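Local coordinates for protein L-tyrosine isonitrile synthase (Pseudomonas aeruginosa, PDB 3E59) that makes the isonitrile group of a tyrosine derivative on the route to paerucumarin, drawing the isonitrile carbon from C2 of ribulose 5-phosphate, at residues M84-S89 against D135-M140. Residues are numbered along the deposited sequence; the frame is centred on the assembly and turned at random.
Sequences MAERLS and DALRLM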
ATOM      1  N   MET A  84      -1.573  10.287  12.220  1.00 32.53           N
ATOM      2  CA  MET A  84      -2.966  10.498  11.776  1.00 33.82           C
ATOM      3  C   MET A  84      -3.247   9.987  10.341  1.00 33.72           C
ATOM      4  O   MET A  84      -4.335   9.500  10.039  1.00 33.60           O
ATOM      5  CB  MET A  84      -3.359  11.974  11.946  1.00 32.70           C
ATOM      6  CG  MET A  84      -4.838  12.267  11.710  1.00 32.70           C
ATOM      7  SD  MET A  84      -5.949  11.553  12.936  1.00 32.76           S
ATOM      8  CE  MET A  84      -5.803  12.762  14.238  1.00 27.24           C
ATOM      9  N   ALA A  85      -2.250  10.050   9.469  1.00 33.29           N
ATOM     10  CA  ALA A  85      -2.405   9.488   8.125  1.00 33.65           C
ATOM     11  C   ALA A  85      -2.643   7.963   8.151  1.00 34.16           C
ATOM     12  O   ALA A  85      -3.588   7.475   7.525  1.00 32.96           O
ATOM     13  CB  ALA A  85      -1.213   9.851   7.250  1.00 29.61           C
ATOM     14  N   GLU A  86      -1.805   7.211   8.871  1.00 34.86           N
ATOM     15  CA  GLU A  86      -2.061   5.773   9.066  1.00 34.30           C
ATOM     16  C   GLU A  86      -3.386   5.524   9.772  1.00 33.57           C
ATOM     17  O   GLU A  86      -4.144   4.623   9.379  1.00 33.23           O
ATOM     18  CB  GLU A  86      -0.960   5.097   9.880  1.00 34.10           C
ATOM     19  CG  GLU A  86       0.259   4.676   9.094  1.00 35.88           C
ATOM     20  CD  GLU A  86       1.234   5.811   8.887  1.00 35.51           C
ATOM     21  OE1 GLU A  86       0.938   6.956   9.287  1.00 37.18           O
ATOM     22  OE2 GLU A  86       2.311   5.552   8.339  1.00 39.05           O
ATOM     23  N   ARG A  87      -3.662   6.326  10.806  1.00 32.74           N
ATOM     24  CA  ARG A  87      -4.820   6.112  11.677  1.00 33.14           C
ATOM     25  C   ARG A  87      -6.125   6.193  10.911  1.00 34.28           C
ATOM     26  O   ARG A  87      -6.971   5.300  11.012  1.00 34.87           O
ATOM     27  CB  ARG A  87      -4.836   7.092  12.850  1.00 33.04           C
ATOM     28  CG  ARG A  87      -6.085   6.941  13.746  1.00 34.15           C
ATOM     29  CD  ARG A  87      -6.019   7.844  14.964  1.00 36.57           C
ATOM     30  NE  ARG A  87      -4.699   7.838  15.601  1.00 42.03           N
ATOM     31  CZ  ARG A  87      -4.339   7.021  16.592  1.00 45.03           C
ATOM     32  NH1 ARG A  87      -5.194   6.121  17.072  1.00 44.64           N
ATOM     33  NH2 ARG A  87      -3.121   7.107  17.110  1.00 44.36           N
ATOM     34  N   LEU A  88      -6.279   7.253  10.128  1.00 35.13           N
ATOM     35  CA  LEU A  88      -7.496   7.429   9.332  1.00 34.02           C
ATOM     36  C   LEU A  88      -7.594   6.424   8.191  1.00 33.80           C
ATOM     37  O   LEU A  88      -8.692   6.029   7.811  1.00 35.46           O
ATOM     38  CB  LEU A  88      -7.579   8.856   8.805  1.00 33.93           C
ATOM     39  CG  LEU A  88      -7.834   9.925   9.870  1.00 35.21           C
ATOM     40  CD1 LEU A  88      -7.578  11.272   9.277  1.00 33.82           C
ATOM     41  CD2 LEU A  88      -9.271   9.828  10.402  1.00 34.68           C
ATOM     42  N   SER A  89      -6.452   6.017   7.638  1.00 32.07           N
ATOM     43  CA  SER A  89      -6.447   4.992   6.597  1.00 33.74           C
ATOM     44  C   SER A  89      -6.907   3.636   7.139  1.00 33.31           C
ATOM     45  O   SER A  89      -7.726   2.945   6.505  1.00 34.87           O
ATOM     46  CB  SER A  89      -5.069   4.866   5.947  1.00 33.20           C
ATOM     47  OG  SER A  89      -4.699   6.082   5.333  1.00 33.97           O
ATOM     48  N   ASP A 135       4.947  -2.834  15.312  1.00 39.63           N
ATOM     49  CA  ASP A 135       4.395  -2.894  16.670  1.00 39.13           C
ATOM     50  C   ASP A 135       3.441  -1.735  16.917  1.00 36.84           C
ATOM     51  O   ASP A 135       2.385  -1.912  17.526  1.00 38.02           O
ATOM     52  CB  ASP A 135       5.522  -2.878  17.728  1.00 42.73           C
ATOM     53  CG  ASP A 135       6.407  -4.122  17.684  1.00 44.50           C
ATOM     54  OD1 ASP A 135       5.990  -5.151  17.111  1.00 46.41           O
ATOM     55  OD2 ASP A 135       7.535  -4.068  18.231  1.00 47.10           O
ATOM     56  N   ALA A 136       3.826  -0.555  16.442  1.00 34.51           N
ATOM     57  CA  ALA A 136       3.026   0.654  16.604  1.00 36.64           C
ATOM     58  C   ALA A 136       1.754   0.631  15.742  1.00 38.41           C
ATOM     59  O   ALA A 136       0.711   1.141  16.160  1.00 38.85           O
ATOM     60  CB  ALA A 136       3.866   1.888  16.301  1.00 34.64           C
ATOM     61  N   LEU A 137       1.841   0.029  14.555  1.00 38.64           N
ATOM     62  CA  LEU A 137       0.673  -0.120  13.677  1.00 40.00           C
ATOM     63  C   LEU A 137      -0.403  -1.023  14.288  1.00 42.21           C
ATOM     64  O   LEU A 137      -1.587  -0.665  14.281  1.00 45.02           O
ATOM     65  CB  LEU A 137       1.072  -0.658  12.300  1.00 37.12           C
ATOM     66  CG  LEU A 137       0.074  -0.369  11.175  1.00 39.23           C
ATOM     67  CD1 LEU A 137       0.297   1.038  10.623  1.00 38.22           C
ATOM     68  CD2 LEU A 137       0.175  -1.400  10.063  1.00 40.04           C
ATOM     69  N   ARG A 138       0.018  -2.187  14.799  1.00 43.86           N
ATOM     70  CA  ARG A 138      -0.854  -3.114  15.538  1.00 47.57           C
ATOM     71  C   ARG A 138      -1.545  -2.438  16.721  1.00 44.83           C
ATOM     72  O   ARG A 138      -2.732  -2.647  16.958  1.00 42.95           O
ATOM     73  CB  ARG A 138      -0.061  -4.323  16.050  1.00 49.15           C
ATOM     74  CG  ARG A 138       0.228  -5.388  14.995  1.00 54.00           C
ATOM     75  CD  ARG A 138       0.973  -6.579  15.606  1.00 56.29           C
ATOM     76  NE  ARG A 138       1.323  -7.607  14.617  1.00 61.90           N
ATOM     77  CZ  ARG A 138       0.639  -8.739  14.422  1.00 62.76           C
ATOM     78  NH1 ARG A 138      -0.444  -9.005  15.146  1.00 65.13           N
ATOM     79  NH2 ARG A 138       1.039  -9.615  13.503  1.00 62.56           N
ATOM     80  N   LEU A 139      -0.777  -1.643  17.461  1.00 42.89           N
ATOM     81  CA  LEU A 139      -1.275  -0.918  18.618  1.00 43.10           C
ATOM     82  C   LEU A 139      -2.320   0.103  18.165  1.00 40.65           C
ATOM     83  O   LEU A 139      -3.329   0.308  18.831  1.00 37.39           O
ATOM     84  CB  LEU A 139      -0.102  -0.239  19.339  1.00 42.95           C
ATOM     85  CG  LEU A 139      -0.090  -0.094  20.861  1.00 46.16           C
ATOM     86  CD1 LEU A 139      -0.651  -1.325  21.590  1.00 44.07           C
ATOM     87  CD2 LEU A 139       1.331   0.203  21.330  1.00 44.13           C
ATOM     88  N   MET A 140      -2.077   0.714  17.008  1.00 39.30           N
ATOM     89  CA  MET A 140      -3.008   1.673  16.423  1.00 39.44           C
ATOM     90  C   MET A 140      -4.318   0.988  16.018  1.00 38.84           C
ATOM     91  O   MET A 140      -5.397   1.546  16.200  1.00 33.59           O
ATOM     92  CB  MET A 140      -2.367   2.362  15.219  1.00 39.38           C
ATOM     93  CG  MET A 140      -3.187   3.487  14.630  1.00 39.06           C
ATOM     94  SD  MET A 140      -2.253   4.411  13.394  1.00 40.04           S
ATOM     95  CE  MET A 140      -1.416   5.605  14.446  1.00 34.96           C
TER
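Glu-86 and Arg-87, in the first turn of helix 84-103, meet Leu-137 and Met-140 of helix 127-144 in a helix-helix packing contact of the alpha/beta fold, whose parallel sheet includes strand 108-112 between the two helices in sequence. The local axes pass 10.6 Å apart at their closest and cross at -47°, a spacing spanned mainly by Met-140, whose sulfur reaches the Arg-87 backbone; no hydrogen bond joins the segments. The far side of helix 84-103 lies on strands 292-295 and 313-318. Glu-86 offers the methylene part of its chain to the contact, its CG standing 3.9 Å from CD1 of Leu-137, which crosses it at about a right angle. Its CB lies 3.8 Å from SD of Met-140, which places the thioether between the helices. A bend at chi2 (83°) then leads the carboxylate away from residues 135-140: OE2 bonds to the hydroxyl of Tyr-133, earlier on the same helix, while OE1 forms a salt bridge with Lys-70 and accepts from the backbone N of Asp-83, so three bonds grip the buried acid. Arg-87 follows with an extended start, CG anti to the backbone N (chi1 177°), and runs obliquely across Met-140. Its own backbone N is 3.5 Å from Met-140 SD. The guanidinium is held by a salt bridge from NH1 to Glu-143, one turn further along helix 127-144. Met-140 CG and CE lie over the same face of this group, CG 4.0 Å above the guanidinium plane and toward its rim. On that face CE comes within 3.5 Å of Arg-87 NH2. At the end of the segment, Ser-89 OG bonds back to Ala-85 O at 2.8 Å, and Ser-89 N reaches that oxygen from the opposite face of the carbonyl plane.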